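Local coordinates for flagellar basal body protein (Helicobacter pylori, PDB 5NPY) that probably builds part of the flagellar hook, the flexible joint between the rotary motor and the filament of the bacterial flagellum, at residues A[197-202]-A[396-401]; A[206-211]-A[350-355]; A[357-362]-A[375-380]; A[432-437]-A[445-450]. All coordinates share one frame; numbering follows the deposited sequence.

Contact 1 (A[197-202]-A[396-401]); sequences VNLNPK and QTWEVK. With 144 (tris-hydroxymethyl-methyl-ammonium), chain B.
Leu199 lies over one face of the Trp398 indole in a CH-pi contact that joins two beta-sheets: 197-202 leaves the end of strand 192-198 of one sheet, and 396-401 belongs to strand 396-406 of another. Leu199 CD1 stands 3.9 Å from the centroid of the five-membered ring of Trp398, only 11° off the ring normal, while Leu199 CB sits over the six-membered part, 3.8 Å from Trp398 CZ2. With these two carbons the leucine spans the indole, the side chains running in opposite senses. A chi1 of -63° in Leu199, followed by an extended chi2, carries CD1 out over the five-membered ring.

Asn200 reaches the same indole differently: its backbone O lies at the ring edge, 3.8 Å from Trp398 CH2. Pro201 CA approaches obliquely, 4.0 Å from Trp398 CZ2. The loop is shaped by an Asx turn, in which Asn200 OD1 accepts the Lys202 N-H on a lone pair, and Asn200 ND2 is bonded to Gln462 O.

Alternate residues of the strand, Thr397 and Glu399, turn to a bound tris-hydroxymethyl-methyl-ammonium, whose pocket Thr380 also lines. The ligand's O4 makes a weak hydrogen bond to Thr397 OG1, and its O3 donates to Glu399 OE2 at 2.7 Å.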
loop_
_atom_site.group_PDB
_atom_site.type_symbol
_atom_site.label_atom_id
_atom_site.label_comp_id
_atom_site.label_asym_id
_atom_site.label_seq_id
_atom_site.Cartn_x
_atom_site.Cartn_y
_atom_site.Cartn_z
ATOM N N VAL A 197 -0.498 6.840 2.299
ATOM C CA VAL A 197 0.559 7.792 2.615
ATOM C C VAL A 197 -0.091 9.053 3.163
ATOM O O VAL A 197 -1.147 9.491 2.685
ATOM C CB VAL A 197 1.426 8.116 1.371
ATOM C CG1 VAL A 197 0.576 8.671 0.205
ATOM C CG2 VAL A 197 2.500 9.077 1.703
ATOM N N ASN A 198 0.525 9.635 4.169
ATOM C CA ASN A 198 0.118 10.945 4.626
ATOM C C ASN A 198 1.100 11.939 4.044
ATOM O O ASN A 198 2.307 11.684 4.038
ATOM C CB ASN A 198 0.082 11.013 6.151
ATOM C CG ASN A 198 -0.390 12.351 6.633
ATOM O OD1 ASN A 198 -1.596 12.608 6.627
ATOM N ND2 ASN A 198 0.528 13.189 7.099
ATOM N N LEU A 199 0.589 13.052 3.529
ATOM C CA LEU A 199 1.434 14.068 2.908
ATOM C C LEU A 199 1.303 15.349 3.716
ATOM O O LEU A 199 0.251 15.991 3.699
ATOM C CB LEU A 199 1.051 14.295 1.446
ATOM C CG LEU A 199 1.195 13.120 0.440
ATOM C CD1 LEU A 199 0.661 13.510 -0.916
ATOM C CD2 LEU A 199 2.612 12.636 0.281
ATOM N N ASN A 200 2.354 15.708 4.419
ATOM C CA ASN A 200 2.316 16.897 5.261
ATOM C C ASN A 200 2.995 18.044 4.537
ATOM O O ASN A 200 4.139 17.895 4.073
ATOM C CB ASN A 200 3.008 16.631 6.599
ATOM C CG ASN A 200 2.783 17.760 7.630
ATOM O OD1 ASN A 200 3.059 18.921 7.363
ATOM N ND2 ASN A 200 2.287 17.402 8.809
ATOM N N PRO A 201 2.327 19.194 4.417
ATOM C CA PRO A 201 2.866 20.291 3.587
ATOM C C PRO A 201 4.032 21.037 4.212
ATOM O O PRO A 201 4.567 21.953 3.572
ATOM C CB PRO A 201 1.652 21.225 3.404
ATOM C CG PRO A 201 0.739 20.909 4.582
ATOM C CD PRO A 201 0.954 19.442 4.896
ATOM N N LYS A 202 4.458 20.676 5.427
ATOM C CA LYS A 202 5.514 21.403 6.125
ATOM C C LYS A 202 6.686 20.511 6.524
ATOM O O LYS A 202 7.488 20.903 7.376
ATOM C CB LYS A 202 4.954 22.098 7.368
ATOM C CG LYS A 202 3.659 22.822 7.148
ATOM C CD LYS A 202 3.891 24.291 6.877
ATOM C CE LYS A 202 2.568 25.036 6.854
ATOM N NZ LYS A 202 2.746 26.489 6.623
ATOM N N GLN A 396 -6.476 21.088 -1.566
ATOM C CA GLN A 396 -5.031 20.931 -1.609
ATOM C C GLN A 396 -4.681 19.846 -2.612
ATOM O O GLN A 396 -5.349 18.809 -2.685
ATOM C CB GLN A 396 -4.479 20.572 -0.236
ATOM C CG GLN A 396 -3.157 19.846 -0.292
ATOM C CD GLN A 396 -2.367 20.033 0.962
ATOM O OE1 GLN A 396 -2.350 21.129 1.536
ATOM N NE2 GLN A 396 -1.699 18.964 1.413
ATOM N N THR A 397 -3.649 20.094 -3.417
ATOM C CA THR A 397 -3.264 19.123 -4.433
ATOM C C THR A 397 -1.758 18.973 -4.467
ATOM O O THR A 397 -1.009 19.924 -4.231
ATOM C CB THR A 397 -3.767 19.476 -5.888
ATOM O OG1 THR A 397 -3.124 20.660 -6.373
ATOM C CG2 THR A 397 -5.264 19.659 -5.906
ATOM N N TRP A 398 -1.338 17.770 -4.820
ATOM C CA TRP A 398 0.042 17.438 -5.133
ATOM C C TRP A 398 0.066 16.799 -6.511
ATOM O O TRP A 398 -0.870 16.088 -6.875
ATOM C CB TRP A 398 0.642 16.462 -4.094
ATOM C CG TRP A 398 0.650 16.967 -2.695
ATOM C CD1 TRP A 398 -0.427 17.355 -1.956
ATOM C CD2 TRP A 398 1.798 17.091 -1.829
ATOM N NE1 TRP A 398 -0.021 17.717 -0.684
ATOM C CE2 TRP A 398 1.337 17.573 -0.588
ATOM C CE3 TRP A 398 3.170 16.845 -1.990
ATOM C CZ2 TRP A 398 2.194 17.830 0.479
ATOM C CZ3 TRP A 398 4.014 17.086 -0.931
ATOM C CH2 TRP A 398 3.524 17.573 0.294
ATOM N N GLU A 399 1.141 17.033 -7.270
ATOM C CA GLU A 399 1.388 16.285 -8.503
ATOM C C GLU A 399 2.443 15.219 -8.250
ATOM O O GLU A 399 3.555 15.532 -7.786
ATOM C CB GLU A 399 1.837 17.187 -9.657
ATOM C CG GLU A 399 0.820 18.245 -9.990
ATOM C CD GLU A 399 0.984 18.808 -11.376
ATOM O OE1 GLU A 399 1.527 18.100 -12.246
ATOM O OE2 GLU A 399 0.555 19.956 -11.589
ATOM N N VAL A 400 2.109 13.974 -8.611
ATOM C CA VAL A 400 2.906 12.792 -8.281
ATOM C C VAL A 400 3.527 12.188 -9.547
ATOM O O VAL A 400 2.821 11.867 -10.512
ATOM C CB VAL A 400 2.049 11.748 -7.547
ATOM C CG1 VAL A 400 2.904 10.562 -7.142
ATOM C CG2 VAL A 400 1.223 12.399 -6.343
ATOM N N LYS A 401 4.836 11.962 -9.502
ATOM C CA LYS A 401 5.632 11.398 -10.591
ATOM C C LYS A 401 6.046 9.990 -10.173
ATOM O O LYS A 401 6.842 9.838 -9.243
ATOM C CB LYS A 401 6.844 12.304 -10.829
ATOM C CG LYS A 401 8.054 11.710 -11.535
ATOM C CD LYS A 401 9.252 12.675 -11.444
ATOM C CE LYS A 401 10.159 12.533 -12.663
ATOM N NZ LYS A 401 11.091 13.680 -12.805
HETATM C C1 144 B . -4.394 22.240 -11.228
HETATM N N 144 B . -3.125 22.129 -10.508
HETATM C C2 144 B . -2.265 23.262 -10.848
HETATM O O2 144 B . -1.605 23.124 -12.083
HETATM C C3 144 B . -2.448 20.889 -10.871
HETATM O O3 144 B . -1.483 20.549 -9.901
HETATM C C4 144 B . -3.280 22.127 -9.044
HETATM O O4 144 B . -4.568 22.303 -8.495
#

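Contact 2 (A[206-211]-A[350-355])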
loop_
_atom_site.group_PDB
_atom_site.type_symbol
_atom_site.label_atom_id
_atom_site.label_comp_id
_atom_site.label_asym_id
_atom_site.label_seq_id
_atom_site.Cartn_x
_atom_site.Cartn_y
_atom_site.Cartn_z
ATOM N N LYS A 206 12.107 20.646 -1.653
ATOM C CA LYS A 206 13.107 20.547 -2.697
ATOM C C LYS A 206 13.162 21.877 -3.440
ATOM O O LYS A 206 12.175 22.629 -3.496
ATOM C CB LYS A 206 12.796 19.412 -3.700
ATOM C CG LYS A 206 13.101 18.003 -3.238
ATOM C CD LYS A 206 14.497 17.543 -3.618
ATOM C CE LYS A 206 14.735 16.104 -3.150
ATOM N NZ LYS A 206 15.866 15.918 -2.189
ATOM N N GLY A 207 14.331 22.166 -4.001
ATOM C CA GLY A 207 14.419 23.259 -4.934
ATOM C C GLY A 207 13.324 23.094 -5.966
ATOM O O GLY A 207 13.023 21.977 -6.409
ATOM N N VAL A 208 12.698 24.208 -6.333
ATOM C CA VAL A 208 11.568 24.134 -7.229
ATOM C C VAL A 208 11.993 23.689 -8.631
ATOM O O VAL A 208 11.148 23.226 -9.405
ATOM C CB VAL A 208 10.847 25.496 -7.194
ATOM C CG1 VAL A 208 11.508 26.505 -8.147
ATOM C CG2 VAL A 208 9.362 25.308 -7.445
ATOM N N GLN A 209 13.294 23.768 -8.959
ATOM C CA GLN A 209 13.782 23.271 -10.247
ATOM C C GLN A 209 13.462 21.801 -10.446
ATOM O O GLN A 209 13.384 21.347 -11.593
ATOM C CB GLN A 209 15.299 23.484 -10.388
ATOM C CG GLN A 209 16.149 22.640 -9.425
ATOM C CD GLN A 209 16.543 23.393 -8.157
ATOM O OE1 GLN A 209 15.850 24.311 -7.703
ATOM N NE2 GLN A 209 17.670 23.014 -7.596
ATOM N N ASP A 210 13.261 21.059 -9.348
ATOM C CA ASP A 210 12.879 19.650 -9.418
ATOM C C ASP A 210 11.541 19.443 -10.115
ATOM O O ASP A 210 11.299 18.364 -10.673
ATOM C CB ASP A 210 12.803 19.055 -8.014
ATOM C CG ASP A 210 14.148 18.579 -7.499
ATOM O OD1 ASP A 210 14.212 17.406 -7.054
ATOM O OD2 ASP A 210 15.125 19.367 -7.524
ATOM N N PHE A 211 10.653 20.442 -10.059
ATOM C CA PHE A 211 9.313 20.382 -10.631
ATOM C C PHE A 211 9.124 21.311 -11.821
ATOM O O PHE A 211 8.440 20.936 -12.774
ATOM C CB PHE A 211 8.277 20.729 -9.563
ATOM C CG PHE A 211 6.849 20.520 -10.002
ATOM C CD1 PHE A 211 6.429 19.295 -10.497
ATOM C CD2 PHE A 211 5.922 21.540 -9.893
ATOM C CE1 PHE A 211 5.109 19.098 -10.887
ATOM C CE2 PHE A 211 4.610 21.348 -10.284
ATOM C CZ PHE A 211 4.198 20.123 -10.771
ATOM N N VAL A 350 15.139 35.488 -3.543
ATOM C CA VAL A 350 15.972 34.374 -3.096
ATOM C C VAL A 350 15.461 33.139 -3.825
ATOM O O VAL A 350 14.418 33.196 -4.485
ATOM C CB VAL A 350 15.941 34.184 -1.562
ATOM C CG1 VAL A 350 16.415 35.458 -0.842
ATOM C CG2 VAL A 350 14.549 33.805 -1.104
ATOM N N ALA A 351 16.186 32.024 -3.723
ATOM C CA ALA A 351 15.782 30.809 -4.416
ATOM C C ALA A 351 14.537 30.211 -3.774
ATOM O O ALA A 351 14.297 30.352 -2.568
ATOM C CB ALA A 351 16.919 29.784 -4.428
ATOM N N ILE A 352 13.760 29.517 -4.601
ATOM C CA ILE A 352 12.404 29.081 -4.289
ATOM C C ILE A 352 12.401 27.571 -4.110
ATOM O O ILE A 352 13.054 26.850 -4.879
ATOM C CB ILE A 352 11.434 29.502 -5.415
ATOM C CG1 ILE A 352 11.349 31.020 -5.505
ATOM C CG2 ILE A 352 10.065 28.899 -5.228
ATOM C CD1 ILE A 352 11.334 31.696 -4.153
ATOM N N LYS A 353 11.648 27.087 -3.108
ATOM C CA LYS A 353 11.492 25.659 -2.871
ATOM C C LYS A 353 10.015 25.289 -2.846
ATOM O O LYS A 353 9.138 26.136 -2.651
ATOM C CB LYS A 353 12.146 25.215 -1.552
ATOM C CG LYS A 353 13.660 25.346 -1.513
ATOM C CD LYS A 353 14.239 24.757 -0.237
ATOM C CE LYS A 353 15.739 24.948 -0.192
ATOM N NZ LYS A 353 16.229 24.899 1.193
ATOM N N ILE A 354 9.761 23.991 -2.997
ATOM C CA ILE A 354 8.418 23.433 -3.135
ATOM C C ILE A 354 8.260 22.284 -2.141
ATOM O O ILE A 354 9.196 21.498 -1.943
ATOM C CB ILE A 354 8.173 22.967 -4.581
ATOM C CG1 ILE A 354 6.694 22.616 -4.827
ATOM C CG2 ILE A 354 9.114 21.786 -4.946
ATOM C CD1 ILE A 354 6.371 22.364 -6.314
ATOM N N PRO A 355 7.113 22.159 -1.479
ATOM C CA PRO A 355 6.913 21.021 -0.562
ATOM C C PRO A 355 6.945 19.689 -1.313
ATOM O O PRO A 355 6.454 19.571 -2.440
ATOM C CB PRO A 355 5.540 21.302 0.072
ATOM C CG PRO A 355 5.353 22.824 -0.069
ATOM C CD PRO A 355 6.037 23.164 -1.399
HETATM O O HOH W 1 15.141 26.722 -6.358
#
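Torsions direct the apolar groups here: Ile354 runs CG1 away from its own backbone N (chi1 -170°), and Phe211 does the same with its ring. With Ile354 also extended at chi2 (171°), its CD1 comes to 3.7 Å from Phe211 CD2. The methyl approaches the ring obliquely, and the two side chains are roughly perpendicular. Val208 CG2 packs 3.9 Å from Ile354 CB, and on the other branch Val208 CG1 lies 4.0 Å from Ile352 CG2, the valine and Ile352 extending alongside each other.

The backbones form a short antiparallel ladder. Lys206 and Ile354 are a hydrogen-bonded pair, with Ile354 N donating to Lys206 O at 2.8 Å and Lys206 N returning a bond to Ile354 O. Gly207 and Lys353 follow as a non-hydrogen-bonded pair with their CA atoms 4.3 Å apart. Beyond them Val208 N still reaches Ile352 O at 3.0 Å, its donor tilted 26° from the carbonyl plane, where the chain turns toward helix 209-212. That carbonyl is gripped a second time by a water, which also donates to Gln209 OE1.

Outside the pair, Phe211 meets the ring of Tyr378, and Lys353 NZ is bonded to Asn237 and Asp235. The chemistry therefore divides: backbone bonds fix the register of strand 204-207 on strand 346-364, whereas apolar contacts of Val208 and Phe211 pack the start of the helix against 352-354, supplemented by the Val208 N bond and the water bridge from Gln209.

Contact 3 (A[357-362]-A[375-380]). With 144 (tris-hydroxymethyl-methyl-ammonium), chain B.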
loop_
_atom_site.group_PDB
_atom_site.type_symbol
_atom_site.label_atom_id
_atom_site.label_comp_id
_atom_site.label_asym_id
_atom_site.label_seq_id
_atom_site.Cartn_x
_atom_site.Cartn_y
_atom_site.Cartn_z
ATOM N N TYR A 357 7.735 15.113 -1.158
ATOM C CA TYR A 357 7.832 13.832 -0.461
ATOM C C TYR A 357 8.153 12.751 -1.488
ATOM O O TYR A 357 8.091 12.980 -2.697
ATOM C CB TYR A 357 6.554 13.499 0.325
ATOM C CG TYR A 357 6.767 12.393 1.358
ATOM C CD1 TYR A 357 7.816 12.474 2.268
ATOM C CD2 TYR A 357 5.948 11.270 1.398
ATOM C CE1 TYR A 357 8.038 11.472 3.216
ATOM C CE2 TYR A 357 6.149 10.251 2.334
ATOM C CZ TYR A 357 7.208 10.372 3.249
ATOM O OH TYR A 357 7.458 9.410 4.188
ATOM N N SER A 358 8.523 11.572 -0.988
ATOM C CA SER A 358 8.835 10.428 -1.837
ATOM C C SER A 358 8.520 9.144 -1.082
ATOM O O SER A 358 8.696 9.072 0.136
ATOM C CB SER A 358 10.298 10.424 -2.290
ATOM O OG SER A 358 11.141 10.392 -1.167
ATOM N N THR A 359 7.999 8.155 -1.800
ATOM C CA THR A 359 7.670 6.855 -1.229
ATOM C C THR A 359 8.258 5.791 -2.137
ATOM O O THR A 359 8.693 6.078 -3.252
ATOM C CB THR A 359 6.157 6.649 -1.084
ATOM O OG1 THR A 359 5.560 6.561 -2.392
ATOM C CG2 THR A 359 5.538 7.822 -0.273
ATOM N N GLU A 360 8.268 4.554 -1.653
ATOM C CA GLU A 360 8.920 3.464 -2.370
ATOM C C GLU A 360 8.368 2.152 -1.836
ATOM O O GLU A 360 8.274 1.974 -0.621
ATOM C CB GLU A 360 10.443 3.553 -2.201
ATOM C CG GLU A 360 11.262 2.506 -2.940
ATOM C CD GLU A 360 12.752 2.548 -2.550
ATOM O OE1 GLU A 360 13.503 3.378 -3.115
ATOM O OE2 GLU A 360 13.167 1.754 -1.672
ATOM N N VAL A 361 7.960 1.273 -2.745
ATOM C CA VAL A 361 7.335 -0.012 -2.442
ATOM C C VAL A 361 8.142 -1.114 -3.128
ATOM O O VAL A 361 8.553 -0.967 -4.287
ATOM C CB VAL A 361 5.866 -0.034 -2.930
ATOM C CG1 VAL A 361 5.216 -1.386 -2.702
ATOM C CG2 VAL A 361 5.052 1.086 -2.252
ATOM N N ASP A 362 8.366 -2.218 -2.416
ATOM C CA ASP A 362 8.996 -3.380 -3.020
ATOM C C ASP A 362 7.990 -4.099 -3.906
ATOM O O ASP A 362 6.904 -4.468 -3.451
ATOM C CB ASP A 362 9.524 -4.343 -1.952
ATOM C CG ASP A 362 10.624 -3.735 -1.087
ATOM O OD1 ASP A 362 10.765 -4.164 0.085
ATOM O OD2 ASP A 362 11.360 -2.855 -1.572
ATOM N N SER A 375 7.732 6.962 -6.015
ATOM C CA SER A 375 6.842 8.096 -6.213
ATOM C C SER A 375 7.484 9.307 -5.587
ATOM O O SER A 375 7.932 9.238 -4.442
ATOM C CB SER A 375 5.469 7.894 -5.569
ATOM O OG SER A 375 4.672 7.023 -6.325
ATOM N N GLU A 376 7.495 10.409 -6.324
ATOM C CA GLU A 376 7.896 11.703 -5.807
ATOM C C GLU A 376 6.725 12.677 -5.917
ATOM O O GLU A 376 6.030 12.709 -6.935
ATOM C CB GLU A 376 9.082 12.220 -6.577
ATOM C CG GLU A 376 10.192 11.201 -6.780
ATOM C CD GLU A 376 11.390 11.873 -7.410
ATOM O OE1 GLU A 376 11.685 11.614 -8.588
ATOM O OE2 GLU A 376 11.983 12.743 -6.739
ATOM N N TYR A 377 6.534 13.485 -4.877
ATOM C CA TYR A 377 5.347 14.320 -4.694
ATOM C C TYR A 377 5.766 15.783 -4.619
ATOM O O TYR A 377 6.694 16.139 -3.873
ATOM C CB TYR A 377 4.592 13.925 -3.404
ATOM C CG TYR A 377 4.267 12.430 -3.251
ATOM C CD1 TYR A 377 2.946 11.969 -3.309
ATOM C CD2 TYR A 377 5.284 11.481 -3.032
ATOM C CE1 TYR A 377 2.637 10.600 -3.172
ATOM C CE2 TYR A 377 4.985 10.133 -2.876
ATOM C CZ TYR A 377 3.654 9.690 -2.959
ATOM O OH TYR A 377 3.342 8.341 -2.826
ATOM N N TYR A 378 5.079 16.630 -5.379
ATOM C CA TYR A 378 5.330 18.063 -5.388
ATOM C C TYR A 378 4.006 18.758 -5.134
ATOM O O TYR A 378 3.034 18.499 -5.850
ATOM C CB TYR A 378 5.924 18.516 -6.722
ATOM C CG TYR A 378 7.119 17.702 -7.194
ATOM C CD1 TYR A 378 6.965 16.639 -8.079
ATOM C CD2 TYR A 378 8.393 18.004 -6.770
ATOM C CE1 TYR A 378 8.062 15.887 -8.515
ATOM C CE2 TYR A 378 9.482 17.261 -7.181
ATOM C CZ TYR A 378 9.310 16.207 -8.051
ATOM O OH TYR A 378 10.397 15.481 -8.455
ATOM N N MET A 379 3.957 19.640 -4.126
ATOM C CA MET A 379 2.708 20.322 -3.766
ATOM C C MET A 379 2.460 21.521 -4.658
ATOM O O MET A 379 3.345 22.354 -4.856
ATOM C CB MET A 379 2.707 20.784 -2.318
ATOM C CG MET A 379 1.321 21.213 -1.837
ATOM S SD MET A 379 1.366 21.453 -0.027
ATOM C CE MET A 379 1.500 23.220 0.077
ATOM N N THR A 380 1.239 21.632 -5.159
ATOM C CA THR A 380 0.931 22.628 -6.171
ATOM C C THR A 380 -0.138 23.610 -5.744
ATOM O O THR A 380 -0.207 24.704 -6.315
ATOM C CB THR A 380 0.466 21.946 -7.475
ATOM O OG1 THR A 380 -0.688 21.124 -7.190
ATOM C CG2 THR A 380 1.575 21.070 -8.055
HETATM C C1 144 B . -4.394 22.240 -11.228
HETATM N N 144 B . -3.125 22.129 -10.508
HETATM C C2 144 B . -2.265 23.262 -10.848
HETATM O O2 144 B . -1.605 23.124 -12.083
HETATM C C3 144 B . -2.448 20.889 -10.871
HETATM O O3 144 B . -1.483 20.549 -9.901
HETATM C C4 144 B . -3.280 22.127 -9.044
HETATM O O4 144 B . -4.568 22.303 -8.495
#
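Tyr377 N donates to Tyr357 O at 2.7 Å, the shortest backbone bond of this hairpin pair, and the same oxygen also meets Glu376 CA in a CA-H...O contact of 3.4 Å. Tyr357 N answers with a bond to Tyr377 O. Two residues along, Thr359 and Ser375 make the next hydrogen-bonded pair; Ser358 and Glu376 between them form a non-hydrogen-bonded pair with CA atoms 4.3 Å apart. The segment axes run antiparallel at 159°. At the far end of strand 370-381, Thr380 OG1 donates to O3 of the bound tris-hydroxymethyl-methyl-ammonium.

On the face carrying Tyr357, Thr359, Ser375 and Tyr377, the phenol of Tyr377 leans across the neighbouring strand. Its chi1 of -51° sets CG beside the backbone N, and the ring then presents its edge to Tyr357 O while its hydroxyl arrives at Thr359. Thr359 OG1 and Tyr377 OH are hydrogen-bonded at 2.9 Å, either able to donate, and Thr359 CG2 packs 3.5 Å from Tyr377 CE2.

Ile195 and Val197 of strand 192-198 pack on the buried face formed by Thr359 and Tyr377. There the two hydroxyls satisfy each other and tie the strands by side chains as well as backbone.

Contact 4 (A[432-437]-A[445-450])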
loop_
_atom_site.group_PDB
_atom_site.type_symbol
_atom_site.label_atom_id
_atom_site.label_comp_id
_atom_site.label_asym_id
_atom_site.label_seq_id
_atom_site.Cartn_x
_atom_site.Cartn_y
_atom_site.Cartn_z
ATOM N N SER A 432 -8.171 10.733 -5.694
ATOM C CA SER A 432 -7.290 10.438 -6.817
ATOM C C SER A 432 -7.802 9.204 -7.539
ATOM O O SER A 432 -8.626 8.450 -7.023
ATOM C CB SER A 432 -5.839 10.223 -6.368
ATOM O OG SER A 432 -5.744 9.043 -5.583
ATOM N N ALA A 433 -7.276 8.999 -8.739
ATOM C CA ALA A 433 -7.681 7.911 -9.608
ATOM C C ALA A 433 -6.508 6.975 -9.841
ATOM O O ALA A 433 -5.378 7.440 -10.038
ATOM C CB ALA A 433 -8.188 8.441 -10.968
ATOM N N PRO A 434 -6.747 5.671 -9.875
ATOM C CA PRO A 434 -5.647 4.724 -10.099
ATOM C C PRO A 434 -5.002 4.925 -11.467
ATOM O O PRO A 434 -5.594 5.481 -12.396
ATOM C CB PRO A 434 -6.334 3.361 -9.993
ATOM C CG PRO A 434 -7.754 3.640 -10.435
ATOM C CD PRO A 434 -8.070 5.018 -9.912
ATOM N N MET A 435 -3.752 4.490 -11.576
ATOM C CA MET A 435 -2.992 4.705 -12.797
ATOM C C MET A 435 -2.446 3.367 -13.280
ATOM O O MET A 435 -2.473 2.358 -12.562
ATOM C CB MET A 435 -1.871 5.750 -12.585
ATOM C CG MET A 435 -0.543 5.216 -12.015
ATOM S SD MET A 435 0.493 6.547 -11.318
ATOM C CE MET A 435 -0.266 6.617 -9.680
ATOM N N THR A 436 -1.974 3.358 -14.526
ATOM C CA THR A 436 -1.429 2.148 -15.143
ATOM C C THR A 436 0.037 2.365 -15.476
ATOM O O THR A 436 0.378 3.237 -16.281
ATOM C CB THR A 436 -2.200 1.737 -16.401
ATOM O OG1 THR A 436 -3.528 1.339 -16.028
ATOM C CG2 THR A 436 -1.482 0.533 -17.077
ATOM N N LEU A 437 0.897 1.598 -14.828
ATOM C CA LEU A 437 2.319 1.590 -15.116
ATOM C C LEU A 437 2.619 0.370 -15.958
ATOM O O LEU A 437 1.926 -0.644 -15.865
ATOM C CB LEU A 437 3.146 1.520 -13.833
ATOM C CG LEU A 437 2.717 2.466 -12.722
ATOM C CD1 LEU A 437 3.669 2.286 -11.544
ATOM C CD2 LEU A 437 2.679 3.898 -13.238
ATOM N N THR A 445 -1.631 -1.955 -11.902
ATOM C CA THR A 445 -2.564 -0.911 -11.455
ATOM C C THR A 445 -2.062 -0.317 -10.140
ATOM O O THR A 445 -1.975 -1.033 -9.137
ATOM C CB THR A 445 -3.975 -1.479 -11.240
ATOM O OG1 THR A 445 -4.387 -2.238 -12.379
ATOM C CG2 THR A 445 -5.011 -0.344 -10.941
ATOM N N TYR A 446 -1.759 0.985 -10.131
ATOM C CA TYR A 446 -1.178 1.658 -8.967
ATOM C C TYR A 446 -2.170 2.688 -8.433
ATOM O O TYR A 446 -2.617 3.561 -9.185
ATOM C CB TYR A 446 0.139 2.334 -9.347
ATOM C CG TYR A 446 0.949 2.980 -8.224
ATOM C CD1 TYR A 446 1.830 3.997 -8.505
ATOM C CD2 TYR A 446 0.908 2.515 -6.918
ATOM C CE1 TYR A 446 2.586 4.586 -7.531
ATOM C CE2 TYR A 446 1.682 3.101 -5.935
ATOM C CZ TYR A 446 2.521 4.136 -6.253
ATOM O OH TYR A 446 3.306 4.751 -5.308
ATOM N N SER A 447 -2.521 2.577 -7.148
ATOM C CA SER A 447 -3.463 3.490 -6.492
ATOM C C SER A 447 -2.781 4.194 -5.324
ATOM O O SER A 447 -2.226 3.541 -4.422
ATOM C CB SER A 447 -4.720 2.765 -5.978
ATOM O OG SER A 447 -5.454 2.147 -7.033
ATOM N N LEU A 448 -2.822 5.519 -5.347
ATOM C CA LEU A 448 -2.138 6.336 -4.356
ATOM C C LEU A 448 -2.977 6.616 -3.114
ATOM O O LEU A 448 -2.495 7.301 -2.213
ATOM C CB LEU A 448 -1.726 7.662 -4.989
ATOM C CG LEU A 448 -0.690 7.487 -6.104
ATOM C CD1 LEU A 448 -0.501 8.790 -6.834
ATOM C CD2 LEU A 448 0.671 6.959 -5.566
ATOM N N ASP A 449 -4.215 6.126 -3.032
ATOM C CA ASP A 449 -5.174 6.786 -2.159
ATOM C C ASP A 449 -5.595 5.965 -0.960
ATOM O O ASP A 449 -6.233 6.518 -0.066
ATOM C CB ASP A 449 -6.433 7.210 -2.944
ATOM C CG ASP A 449 -7.209 6.032 -3.499
ATOM O OD1 ASP A 449 -8.453 6.115 -3.519
ATOM O OD2 ASP A 449 -6.571 5.033 -3.915
ATOM N N LYS A 450 -5.280 4.675 -0.930
ATOM C CA LYS A 450 -5.523 3.816 0.222
ATOM C C LYS A 450 -4.871 2.469 -0.049
ATOM O O LYS A 450 -4.610 2.102 -1.203
ATOM C CB LYS A 450 -7.014 3.618 0.501
ATOM C CG LYS A 450 -7.722 2.707 -0.544
ATOM C CD LYS A 450 -9.234 2.626 -0.252
ATOM C CE LYS A 450 -9.961 1.726 -1.243
ATOM N NZ LYS A 450 -10.035 2.337 -2.601
HETATM O O HOH W 2 -4.391 6.947 -7.329
HETATM O O HOH W 3 -6.983 5.778 -6.812
HETATM O O HOH W 4 -9.628 8.741 -4.001
#
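Met435 and Tyr446 make the close-packed half of this contact, their side chains running alongside each other in one direction. The chain of Met435 bends at its thioether (chi3 84°), which brings CE to 3.6 Å from Tyr446 CD1 and also to 3.6 Å from Leu448 CD1. The sulfur takes part in a Met-aromatic contact, with SD 5.2 Å from the Tyr446 ring centroid and 66° off its normal, an oblique approach. Leu437 CD1 adds a contact at 3.9 Å to Tyr446 CD1. Beneath these groups the backbones pair: Met435 N donates to Tyr446 O at 2.8 Å, and Tyr446 N to Met435 O with an N-H...O angle of 172°. The Tyr446 hydroxyl is hydrogen-bonded to Ser375 OG of strand 370-381.

Toward Ser432 and Asp449 the segments separate and water replaces direct bonding. Their CA atoms are 6.3 Å apart, against 5.2 Å for Met435 and Tyr446. One water links Ser432 OG to Leu448 N and, weakly, to Ala433 O; a second bridges Ser432 O and Asp449 OD2 by weak bonds; a third accepts from Ser432 N and sits beside Asp449 OD1. Pro434 CB rests near Ser447 OG on the exposed flank.

The apolar, paired part is an antiparallel beta hairpin, and the hydrated part lies beyond its open, non-turn end; strand 435-439 is outermost in a four-stranded mixed sheet.

In the fold
Contacts 2 and 3 share strand 346-364 of an antiparallel sheet, and contact 3 passes to contact 1 through neighbouring strands 370-381 and 396-406. Contact 1 bridges this sheet and the mixed sheet that holds contact 4, where strands 192-198 and 442-447 are neighbours. Contacts 1 and 3 are closest, with centres 8 Å apart, and together supply Thr397, Glu399 and Thr380 to the tris-hydroxymethyl-methyl-ammonium pocket; Glu399 N lies 2.8 Å from Tyr378 O, a probable hydrogen bond. Contact 2 borders that site through Phe211, whose CZ packs 3.5 Å from Glu399 CD. Contact 4 meets contact 3 where Tyr446 OH lies 2.8 Å from Ser375 OG. Contacts 2 and 4 do not touch, their nearest atoms being about 12 Å apart.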